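Local coordinates for heavy-metal chelation domain-containing protein (Pyrococcus horikoshii, PDB 3NPG) that is of unknown function but probably chelates heavy metals, and combines a small antiparallel sheet with a Rossmann-like part, at residues D25-L36 / L227-F235; V86-I97 / P198-F206. One frame throughout, in Å; residues are numbered along the deposited sequence.

Both contacts join the N-terminal part of the chain to its C-terminal part, which belongs to the NADP_Rossmann clan. Contact 1 sets strands 22-27 and 32-38 of the three-stranded antiparallel sheet against the end of helix 223-232; contact 2 sets helix 79-96 against the loop between strands 192-196 and 214-220 of the mixed sheet. Their segments follow in the order 25-36, 86-97, 198-206, 227-235, so contact 2 closes within the span that contact 1 bridges. The centres lie about 16 Å apart, yet the contacts touch at their margins: Tyr32 packs on Pro198, Val35 on Ala91, and one acetate meets both. Helix 223-232 packs directly on one face of the antiparallel sheet; on the other lies helix 79-96, which the C-terminal loop meets.

Contact 1. Residues D25-L36 / L227-F235; sequences DFSFGLPYTWVL and LVKLKLGSF. With ACT (acetate ion), chain E.
Tyr32, whose ring lies rim to rim with that of Phe235, donates its hydroxyl to an acetate, OH to OXT 2.6 Å. The acetate oxygen sits at the edge of the Tyr32 ring, while Phe235 brings CD1 within 3.4 Å of Tyr32 CE1, the planes inclined by 24°. Thr199 also binds this ion, probably from the crystallisation liquor. Pro31 follows a cis peptide and rests its CD on CA of Gly233, 3.7 Å away. Gly233 ends helix 223-232 in a Schellman motif, and its CA-H points at Leu30 O, 3.4 Å from CA. Farther along strand 32-38, Trp34 lies between Ser27 of the neighbouring strand and Leu227 of the helix. Its CG sits between the backbone N and the carbonyl carbon (chi1 56°), which puts one indole face on Ser27 CB and the opposite face on Leu227 CD2, a CH-pi contact 3.4 Å from the centroid of the six-membered ring. Leu230 reaches Trp34 CB with CD1 and Tyr32 CB with CD2, both 3.9 Å, and the extended Lys231 brings CE to Trp34 CZ2. With an alanine in place of Trp34, Ser27 CB and Leu227 CD2 would probably face a gap, and Lys231 CE would lose the indole it rests against. No conventional hydrogen bond joins the segments; apolar contact holds the helix, and Asp25 OD2 and Lys231 NZ, 4.5 Å apart and beyond a salt bridge, probably attract only weakly.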
loop_
_atom_site.group_PDB
_atom_site.type_symbol
_atom_site.label_atom_id
_atom_site.label_comp_id
_atom_site.label_asym_id
_atom_site.label_seq_id
_atom_site.Cartn_x
_atom_site.Cartn_y
_atom_site.Cartn_z
ATOM N N ASP A 25 -24.204 -11.148 -19.334
ATOM C CA ASP A 25 -23.893 -10.956 -17.920
ATOM C C ASP A 25 -22.527 -10.264 -17.778
ATOM O O ASP A 25 -21.763 -10.198 -18.744
ATOM C CB ASP A 25 -23.896 -12.316 -17.172
ATOM C CG ASP A 25 -24.196 -12.214 -15.675
ATOM O OD1 ASP A 25 -24.557 -11.106 -15.212
ATOM O OD2 ASP A 25 -24.113 -13.252 -14.980
ATOM N N PHE A 26 -22.238 -9.719 -16.581
ATOM C CA PHE A 26 -20.970 -9.037 -16.291
ATOM C C PHE A 26 -20.705 -9.044 -14.787
ATOM O O PHE A 26 -21.612 -9.343 -14.003
ATOM C CB PHE A 26 -20.995 -7.588 -16.823
ATOM C CG PHE A 26 -22.035 -6.711 -16.164
ATOM C CD1 PHE A 26 -23.346 -6.695 -16.623
ATOM C CD2 PHE A 26 -21.703 -5.900 -15.087
ATOM C CE1 PHE A 26 -24.312 -5.908 -15.996
ATOM C CE2 PHE A 26 -22.668 -5.104 -14.470
ATOM C CZ PHE A 26 -23.968 -5.113 -14.927
ATOM N N SER A 27 -19.469 -8.686 -14.377
ATOM C CA SER A 27 -19.104 -8.604 -12.964
ATOM C C SER A 27 -17.757 -7.921 -12.782
ATOM O O SER A 27 -16.753 -8.388 -13.320
ATOM C CB SER A 27 -19.070 -9.998 -12.331
ATOM O OG SER A 27 -18.704 -9.941 -10.963
ATOM N N PHE A 28 -17.726 -6.821 -12.000
ATOM C CA PHE A 28 -16.475 -6.182 -11.608
ATOM C C PHE A 28 -15.936 -6.947 -10.388
ATOM O O PHE A 28 -16.278 -6.624 -9.251
ATOM C CB PHE A 28 -16.704 -4.687 -11.277
ATOM C CG PHE A 28 -15.455 -3.941 -10.854
ATOM C CD1 PHE A 28 -14.495 -3.572 -11.788
ATOM C CD2 PHE A 28 -15.263 -3.565 -9.531
ATOM C CE1 PHE A 28 -13.343 -2.889 -11.397
ATOM C CE2 PHE A 28 -14.116 -2.880 -9.143
ATOM C CZ PHE A 28 -13.164 -2.544 -10.077
ATOM N N GLY A 29 -15.251 -8.054 -10.649
ATOM C CA GLY A 29 -14.805 -8.954 -9.595
ATOM C C GLY A 29 -13.331 -9.270 -9.608
ATOM O O GLY A 29 -12.590 -8.767 -10.452
ATOM N N LEU A 30 -12.891 -10.118 -8.648
ATOM C CA LEU A 30 -11.494 -10.512 -8.504
ATOM C C LEU A 30 -11.300 -12.015 -8.809
ATOM O O LEU A 30 -12.155 -12.831 -8.455
ATOM C CB LEU A 30 -10.990 -10.193 -7.083
ATOM C CG LEU A 30 -10.799 -8.709 -6.748
ATOM C CD1 LEU A 30 -10.638 -8.514 -5.265
ATOM C CD2 LEU A 30 -9.603 -8.125 -7.486
ATOM N N PRO A 31 -10.172 -12.408 -9.459
ATOM C CA PRO A 31 -9.049 -11.559 -9.914
ATOM C C PRO A 31 -9.360 -10.767 -11.186
ATOM O O PRO A 31 -8.677 -9.783 -11.483
ATOM C CB PRO A 31 -7.925 -12.577 -10.133
ATOM C CG PRO A 31 -8.640 -13.835 -10.536
ATOM C CD PRO A 31 -9.926 -13.838 -9.749
ATOM N N TYR A 32 -10.398 -11.185 -11.932
ATOM C CA TYR A 32 -10.723 -10.571 -13.210
ATOM C C TYR A 32 -12.135 -10.064 -13.292
ATOM O O TYR A 32 -13.065 -10.703 -12.780
ATOM C CB TYR A 32 -10.448 -11.552 -14.361
ATOM C CG TYR A 32 -8.982 -11.688 -14.686
ATOM C CD1 TYR A 32 -8.171 -12.564 -13.977
ATOM C CD2 TYR A 32 -8.394 -10.914 -15.681
ATOM C CE1 TYR A 32 -6.804 -12.644 -14.226
ATOM C CE2 TYR A 32 -7.034 -11.004 -15.957
ATOM C CZ TYR A 32 -6.239 -11.869 -15.224
ATOM O OH TYR A 32 -4.896 -11.955 -15.482
ATOM N N THR A 33 -12.309 -8.915 -13.967
ATOM C CA THR A 33 -13.608 -8.386 -14.349
ATOM C C THR A 33 -13.964 -9.057 -15.661
ATOM O O THR A 33 -13.093 -9.212 -16.521
ATOM C CB THR A 33 -13.533 -6.852 -14.505
ATOM O OG1 THR A 33 -13.258 -6.265 -13.235
ATOM C CG2 THR A 33 -14.804 -6.257 -15.086
ATOM N N TRP A 34 -15.196 -9.543 -15.791
ATOM C CA TRP A 34 -15.591 -10.248 -17.002
ATOM C C TRP A 34 -16.875 -9.727 -17.603
ATOM O O TRP A 34 -17.722 -9.190 -16.891
ATOM C CB TRP A 34 -15.671 -11.763 -16.759
ATOM C CG TRP A 34 -16.591 -12.154 -15.649
ATOM C CD1 TRP A 34 -16.257 -12.375 -14.347
ATOM C CD2 TRP A 34 -17.994 -12.412 -15.755
ATOM N NE1 TRP A 34 -17.369 -12.753 -13.631
ATOM C CE2 TRP A 34 -18.449 -12.795 -14.474
ATOM C CE3 TRP A 34 -18.920 -12.353 -16.813
ATOM C CZ2 TRP A 34 -19.787 -13.103 -14.218
ATOM C CZ3 TRP A 34 -20.244 -12.658 -16.555
ATOM C CH2 TRP A 34 -20.667 -13.021 -15.270
ATOM N N VAL A 35 -17.016 -9.876 -18.924
ATOM C CA VAL A 35 -18.214 -9.486 -19.660
ATOM C C VAL A 35 -18.598 -10.625 -20.596
ATOM O O VAL A 35 -17.782 -11.046 -21.425
ATOM C CB VAL A 35 -18.014 -8.140 -20.428
ATOM C CG1 VAL A 35 -19.109 -7.927 -21.463
ATOM C CG2 VAL A 35 -17.942 -6.956 -19.462
ATOM N N LEU A 36 -19.806 -11.177 -20.416
ATOM C CA LEU A 36 -20.311 -12.259 -21.256
ATOM C C LEU A 36 -21.228 -11.689 -22.349
ATOM O O LEU A 36 -22.152 -10.929 -22.045
ATOM C CB LEU A 36 -21.065 -13.293 -20.391
ATOM C CG LEU A 36 -21.543 -14.565 -21.102
ATOM C CD1 LEU A 36 -20.376 -15.319 -21.735
ATOM C CD2 LEU A 36 -22.302 -15.469 -20.141
ATOM N N LEU A 227 -16.538 -19.397 -16.061
ATOM C CA LEU A 227 -17.345 -18.451 -15.268
ATOM C C LEU A 227 -17.454 -18.897 -13.821
ATOM O O LEU A 227 -17.406 -18.065 -12.918
ATOM C CB LEU A 227 -18.753 -18.288 -15.870
ATOM C CG LEU A 227 -18.884 -17.273 -16.996
ATOM C CD1 LEU A 227 -20.257 -17.321 -17.602
ATOM C CD2 LEU A 227 -18.578 -15.878 -16.508
ATOM N N VAL A 228 -17.583 -20.216 -13.596
ATOM C CA VAL A 228 -17.634 -20.791 -12.253
ATOM C C VAL A 228 -16.349 -20.461 -11.494
ATOM O O VAL A 228 -16.410 -20.001 -10.358
ATOM C CB VAL A 228 -17.909 -22.326 -12.306
ATOM C CG1 VAL A 228 -17.614 -22.992 -10.964
ATOM C CG2 VAL A 228 -19.342 -22.608 -12.744
ATOM N N LYS A 229 -15.192 -20.614 -12.155
ATOM C CA LYS A 229 -13.898 -20.324 -11.538
ATOM C C LYS A 229 -13.672 -18.822 -11.365
ATOM O O LYS A 229 -13.145 -18.407 -10.334
ATOM C CB LYS A 229 -12.750 -20.972 -12.337
ATOM C CG LYS A 229 -12.875 -22.504 -12.476
ATOM C CD LYS A 229 -12.588 -23.240 -11.162
ATOM C CE LYS A 229 -12.650 -24.737 -11.340
ATOM N NZ LYS A 229 -12.519 -25.452 -10.045
ATOM N N LEU A 230 -14.113 -17.993 -12.354
ATOM C CA LEU A 230 -13.984 -16.523 -12.249
ATOM C C LEU A 230 -14.787 -16.003 -11.063
ATOM O O LEU A 230 -14.301 -15.152 -10.310
ATOM C CB LEU A 230 -14.455 -15.824 -13.544
ATOM C CG LEU A 230 -13.474 -15.808 -14.717
ATOM C CD1 LEU A 230 -14.140 -15.293 -15.952
ATOM C CD2 LEU A 230 -12.251 -14.963 -14.408
ATOM N N LYS A 231 -16.012 -16.546 -10.873
ATOM C CA LYS A 231 -16.891 -16.181 -9.758
ATOM C C LYS A 231 -16.328 -16.680 -8.425
ATOM O O LYS A 231 -16.563 -16.054 -7.389
ATOM C CB LYS A 231 -18.306 -16.735 -9.984
ATOM C CG LYS A 231 -19.097 -15.984 -11.040
ATOM C CD LYS A 231 -20.276 -16.802 -11.535
ATOM C CE LYS A 231 -21.185 -15.979 -12.401
ATOM N NZ LYS A 231 -22.057 -16.824 -13.247
ATOM N N LEU A 232 -15.566 -17.804 -8.452
ATOM C CA LEU A 232 -14.949 -18.376 -7.247
ATOM C C LEU A 232 -13.626 -17.684 -6.888
ATOM O O LEU A 232 -13.092 -17.908 -5.806
ATOM C CB LEU A 232 -14.725 -19.895 -7.414
ATOM C CG LEU A 232 -15.945 -20.786 -7.172
ATOM C CD1 LEU A 232 -15.720 -22.162 -7.727
ATOM C CD2 LEU A 232 -16.288 -20.862 -5.695
ATOM N N GLY A 233 -13.118 -16.854 -7.798
ATOM C CA GLY A 233 -11.869 -16.127 -7.597
ATOM C C GLY A 233 -10.634 -16.980 -7.819
ATOM O O GLY A 233 -9.585 -16.720 -7.227
ATOM N N SER A 234 -10.758 -18.031 -8.666
ATOM C CA SER A 234 -9.656 -18.949 -8.971
ATOM C C SER A 234 -9.089 -18.651 -10.352
ATOM O O SER A 234 -9.786 -18.832 -11.354
ATOM C CB SER A 234 -10.137 -20.398 -8.902
ATOM O OG SER A 234 -9.085 -21.315 -9.158
ATOM N N PHE A 235 -7.836 -18.155 -10.416
ATOM C CA PHE A 235 -7.222 -17.832 -11.700
ATOM C C PHE A 235 -6.836 -19.076 -12.484
ATOM O O PHE A 235 -7.176 -19.181 -13.662
ATOM C CB PHE A 235 -6.014 -16.902 -11.534
ATOM C CG PHE A 235 -5.280 -16.658 -12.834
ATOM C CD1 PHE A 235 -5.858 -15.906 -13.848
ATOM C CD2 PHE A 235 -4.039 -17.237 -13.068
ATOM C CE1 PHE A 235 -5.199 -15.718 -15.064
ATOM C CE2 PHE A 235 -3.383 -17.051 -14.287
ATOM C CZ PHE A 235 -3.968 -16.293 -15.276
HETATM C C ACT E . -3.362 -9.432 -17.305
HETATM O O ACT E . -3.368 -8.424 -17.937
HETATM O OXT ACT E . -4.400 -9.908 -16.999
HETATM C CH3 ACT E . -2.044 -10.078 -16.882
#

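Contact 2. Residues V86-I97 / P198-F206. With ACT (acetate ion), chain E.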
loop_
_atom_site.group_PDB
_atom_site.type_symbol
_atom_site.label_atom_id
_atom_site.label_comp_id
_atom_site.label_asym_id
_atom_site.label_seq_id
_atom_site.Cartn_x
_atom_site.Cartn_y
_atom_site.Cartn_z
ATOM N N VAL A 86 -12.911 -2.346 -20.964
ATOM C CA VAL A 86 -11.865 -3.184 -21.572
ATOM C C VAL A 86 -12.318 -4.660 -21.628
ATOM O O VAL A 86 -12.141 -5.314 -22.656
ATOM C CB VAL A 86 -10.503 -3.015 -20.846
ATOM C CG1 VAL A 86 -9.487 -4.046 -21.323
ATOM C CG2 VAL A 86 -9.962 -1.599 -21.026
ATOM N N ALA A 87 -12.974 -5.157 -20.546
ATOM C CA ALA A 87 -13.526 -6.523 -20.519
ATOM C C ALA A 87 -14.586 -6.701 -21.608
ATOM O O ALA A 87 -14.666 -7.764 -22.218
ATOM C CB ALA A 87 -14.122 -6.824 -19.153
ATOM N N ALA A 88 -15.365 -5.632 -21.888
ATOM C CA ALA A 88 -16.382 -5.636 -22.943
ATOM C C ALA A 88 -15.739 -5.597 -24.332
ATOM O O ALA A 88 -16.221 -6.269 -25.242
ATOM C CB ALA A 88 -17.325 -4.458 -22.769
ATOM N N ILE A 89 -14.641 -4.808 -24.498
ATOM C CA ILE A 89 -13.891 -4.757 -25.769
ATOM C C ILE A 89 -13.301 -6.141 -26.063
ATOM O O ILE A 89 -13.382 -6.618 -27.196
ATOM C CB ILE A 89 -12.783 -3.647 -25.738
ATOM C CG1 ILE A 89 -13.406 -2.242 -25.678
ATOM C CG2 ILE A 89 -11.827 -3.776 -26.949
ATOM C CD1 ILE A 89 -12.425 -1.136 -25.377
ATOM N N ASN A 90 -12.764 -6.807 -25.019
ATOM C CA ASN A 90 -12.217 -8.155 -25.131
ATOM C C ASN A 90 -13.309 -9.178 -25.447
ATOM O O ASN A 90 -13.069 -10.105 -26.217
ATOM C CB ASN A 90 -11.475 -8.538 -23.853
ATOM C CG ASN A 90 -10.222 -7.728 -23.615
ATOM O OD1 ASN A 90 -9.630 -7.156 -24.536
ATOM N ND2 ASN A 90 -9.772 -7.687 -22.375
ATOM N N ALA A 91 -14.521 -8.995 -24.871
ATOM C CA ALA A 91 -15.661 -9.879 -25.130
ATOM C C ALA A 91 -16.035 -9.853 -26.606
ATOM O O ALA A 91 -16.153 -10.912 -27.230
ATOM C CB ALA A 91 -16.849 -9.459 -24.281
ATOM N N VAL A 92 -16.152 -8.630 -27.187
ATOM C CA VAL A 92 -16.455 -8.435 -28.612
ATOM C C VAL A 92 -15.323 -9.025 -29.471
ATOM O O VAL A 92 -15.589 -9.696 -30.469
ATOM C CB VAL A 92 -16.696 -6.925 -28.932
ATOM C CG1 VAL A 92 -16.843 -6.693 -30.434
ATOM C CG2 VAL A 92 -17.912 -6.394 -28.181
ATOM N N SER A 93 -14.062 -8.826 -29.031
ATOM C CA SER A 93 -12.874 -9.315 -29.724
ATOM C C SER A 93 -12.813 -10.834 -29.752
ATOM O O SER A 93 -12.515 -11.410 -30.788
ATOM C CB SER A 93 -11.615 -8.761 -29.070
ATOM O OG SER A 93 -11.603 -7.342 -29.085
ATOM N N GLN A 94 -13.109 -11.488 -28.612
ATOM C CA GLN A 94 -13.076 -12.958 -28.494
ATOM C C GLN A 94 -14.145 -13.644 -29.356
ATOM O O GLN A 94 -13.988 -14.812 -29.720
ATOM C CB GLN A 94 -13.194 -13.390 -27.022
ATOM C CG GLN A 94 -11.967 -13.035 -26.186
ATOM C CD GLN A 94 -10.772 -13.873 -26.551
ATOM O OE1 GLN A 94 -10.678 -15.034 -26.181
ATOM N NE2 GLN A 94 -9.814 -13.286 -27.249
ATOM N N TYR A 95 -15.215 -12.911 -29.703
ATOM C CA TYR A 95 -16.258 -13.410 -30.593
ATOM C C TYR A 95 -15.759 -13.403 -32.049
ATOM O O TYR A 95 -16.042 -14.339 -32.798
ATOM C CB TYR A 95 -17.535 -12.550 -30.454
ATOM C CG TYR A 95 -18.706 -13.041 -31.285
ATOM C CD1 TYR A 95 -19.596 -13.986 -30.782
ATOM C CD2 TYR A 95 -18.964 -12.510 -32.543
ATOM C CE1 TYR A 95 -20.692 -14.421 -31.532
ATOM C CE2 TYR A 95 -20.052 -12.939 -33.304
ATOM C CZ TYR A 95 -20.911 -13.898 -32.797
ATOM O OH TYR A 95 -21.986 -14.314 -33.545
ATOM N N TYR A 96 -14.990 -12.360 -32.436
ATOM C CA TYR A 96 -14.523 -12.182 -33.809
ATOM C C TYR A 96 -13.047 -12.578 -34.034
ATOM O O TYR A 96 -12.569 -12.514 -35.173
ATOM C CB TYR A 96 -14.764 -10.735 -34.269
ATOM C CG TYR A 96 -16.226 -10.359 -34.360
ATOM C CD1 TYR A 96 -17.041 -10.888 -35.356
ATOM C CD2 TYR A 96 -16.777 -9.416 -33.502
ATOM C CE1 TYR A 96 -18.380 -10.523 -35.465
ATOM C CE2 TYR A 96 -18.113 -9.038 -33.606
ATOM C CZ TYR A 96 -18.914 -9.601 -34.587
ATOM O OH TYR A 96 -20.232 -9.238 -34.698
ATOM N N ILE A 97 -12.332 -12.997 -32.967
ATOM C CA ILE A 97 -10.902 -13.354 -33.062
ATOM C C ILE A 97 -10.632 -14.532 -34.028
ATOM O O ILE A 97 -11.284 -15.575 -33.934
ATOM C CB ILE A 97 -10.257 -13.577 -31.645
ATOM C CG1 ILE A 97 -8.710 -13.591 -31.714
ATOM C CG2 ILE A 97 -10.807 -14.839 -30.950
ATOM C CD1 ILE A 97 -8.068 -12.235 -31.742
ATOM N N PRO A 198 -4.441 -12.272 -19.873
ATOM C CA PRO A 198 -5.854 -12.382 -20.313
ATOM C C PRO A 198 -6.509 -11.044 -20.708
ATOM O O PRO A 198 -7.478 -11.050 -21.456
ATOM C CB PRO A 198 -6.556 -13.018 -19.103
ATOM C CG PRO A 198 -5.479 -13.707 -18.352
ATOM C CD PRO A 198 -4.243 -12.870 -18.538
ATOM N N THR A 199 -5.973 -9.898 -20.219
ATOM C CA THR A 199 -6.513 -8.574 -20.582
ATOM C C THR A 199 -6.153 -8.214 -22.064
ATOM O O THR A 199 -6.756 -7.304 -22.651
ATOM C CB THR A 199 -6.052 -7.496 -19.562
ATOM O OG1 THR A 199 -6.204 -8.002 -18.230
ATOM C CG2 THR A 199 -6.814 -6.187 -19.707
ATOM N N GLY A 200 -5.227 -8.975 -22.652
ATOM C CA GLY A 200 -4.805 -8.788 -24.036
ATOM C C GLY A 200 -5.630 -9.582 -25.034
ATOM O O GLY A 200 -5.145 -9.911 -26.119
ATOM N N GLN A 201 -6.910 -9.862 -24.687
ATOM C CA GLN A 201 -7.843 -10.615 -25.540
ATOM C C GLN A 201 -8.349 -9.779 -26.715
ATOM O O GLN A 201 -9.104 -10.289 -27.546
ATOM C CB GLN A 201 -9.038 -11.116 -24.711
ATOM C CG GLN A 201 -8.766 -12.390 -23.926
ATOM C CD GLN A 201 -9.928 -12.753 -23.028
ATOM O OE1 GLN A 201 -10.650 -11.891 -22.525
ATOM N NE2 GLN A 201 -10.108 -14.040 -22.778
ATOM N N LEU A 202 -7.948 -8.488 -26.782
ATOM C CA LEU A 202 -8.397 -7.563 -27.834
ATOM C C LEU A 202 -7.933 -7.995 -29.251
ATOM O O LEU A 202 -6.963 -8.752 -29.379
ATOM C CB LEU A 202 -7.956 -6.102 -27.516
ATOM C CG LEU A 202 -6.476 -5.731 -27.787
ATOM C CD1 LEU A 202 -6.304 -4.233 -27.884
ATOM C CD2 LEU A 202 -5.569 -6.274 -26.725
ATOM N N LEU A 203 -8.653 -7.544 -30.304
ATOM C CA LEU A 203 -8.291 -7.868 -31.691
ATOM C C LEU A 203 -6.962 -7.211 -32.077
ATOM O O LEU A 203 -6.730 -6.052 -31.728
ATOM C CB LEU A 203 -9.399 -7.421 -32.670
ATOM C CG LEU A 203 -10.675 -8.263 -32.682
ATOM C CD1 LEU A 203 -11.726 -7.616 -33.520
ATOM C CD2 LEU A 203 -10.406 -9.658 -33.194
ATOM N N PRO A 204 -6.081 -7.920 -32.831
ATOM C CA PRO A 204 -4.796 -7.305 -33.225
ATOM C C PRO A 204 -4.978 -6.066 -34.096
ATOM O O PRO A 204 -4.202 -5.116 -33.978
ATOM C CB PRO A 204 -4.078 -8.431 -33.984
ATOM C CG PRO A 204 -4.756 -9.689 -33.548
ATOM C CD PRO A 204 -6.182 -9.312 -33.309
ATOM N N GLU A 205 -6.045 -6.051 -34.935
ATOM C CA GLU A 205 -6.351 -4.925 -35.832
ATOM C C GLU A 205 -6.544 -3.596 -35.068
ATOM O O GLU A 205 -6.351 -2.524 -35.647
ATOM C CB GLU A 205 -7.587 -5.238 -36.700
ATOM C CG GLU A 205 -8.874 -5.413 -35.906
ATOM C CD GLU A 205 -10.087 -5.731 -36.749
ATOM O OE1 GLU A 205 -10.164 -6.864 -37.275
ATOM O OE2 GLU A 205 -10.976 -4.858 -36.861
ATOM N N PHE A 206 -6.916 -3.670 -33.763
ATOM C CA PHE A 206 -7.095 -2.481 -32.923
ATOM C C PHE A 206 -5.753 -1.815 -32.622
ATOM O O PHE A 206 -5.702 -0.607 -32.373
ATOM C CB PHE A 206 -7.808 -2.844 -31.605
ATOM C CG PHE A 206 -9.217 -3.377 -31.750
ATOM C CD1 PHE A 206 -10.025 -2.977 -32.810
ATOM C CD2 PHE A 206 -9.779 -4.179 -30.763
ATOM C CE1 PHE A 206 -11.333 -3.454 -32.932
ATOM C CE2 PHE A 206 -11.096 -4.631 -30.872
ATOM C CZ PHE A 206 -11.864 -4.266 -31.955
HETATM C C ACT E . -3.362 -9.432 -17.305
HETATM O O ACT E . -3.368 -8.424 -17.937
HETATM O OXT ACT E . -4.400 -9.908 -16.999
HETATM C CH3 ACT E . -2.044 -10.078 -16.882
#
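Asn90 and Gln94, one helical turn apart, each donate a side-chain amide N-H to a backbone carbonyl of the loop. Gln94 NE2 reaches Gln201 O at 3.1 Å, in the carbonyl plane and on a lone pair, with 148° at the hydrogen. Asn90 ND2 lies 3.1 Å from Thr199 O but comes from above the carbonyl plane, and the bond is more bent, at 138°. The same ND2 is also bonded to Val47 O, so this buried amide ties helix, loop and strand 43-49 together. Gln94 bends at chi2, which folds its amide back over that of Gln201; the two stack with planes 16° apart. The Gln201 amide is fixed in turn by Val47 N at OE1 and Met218 O at NE2. Ser93 turns its hydroxyl back to Ile89 O, 2.7 Å from OG, on the face of that carbonyl opposite to Ser93 N. Its OG also sits at the edge of the Phe206 ring, beside CE2, and its CB packs on Leu203 CG at 3.8 Å. Ile97 and Leu203 run alongside in opposed senses, CD1 to CD2 3.8 Å, and the same Ile97 methyl touches Pro204 CD. At the other end Val86 CG1 meets Thr199 CG2. Helix 79-96 is therefore sandwiched: Ala87 and Ala91 lie on Val35 of strand 32-38, while the loop lies between the helix and strand 214-220, where Gln201 touches Ser217 and Leu202 touches Leu215.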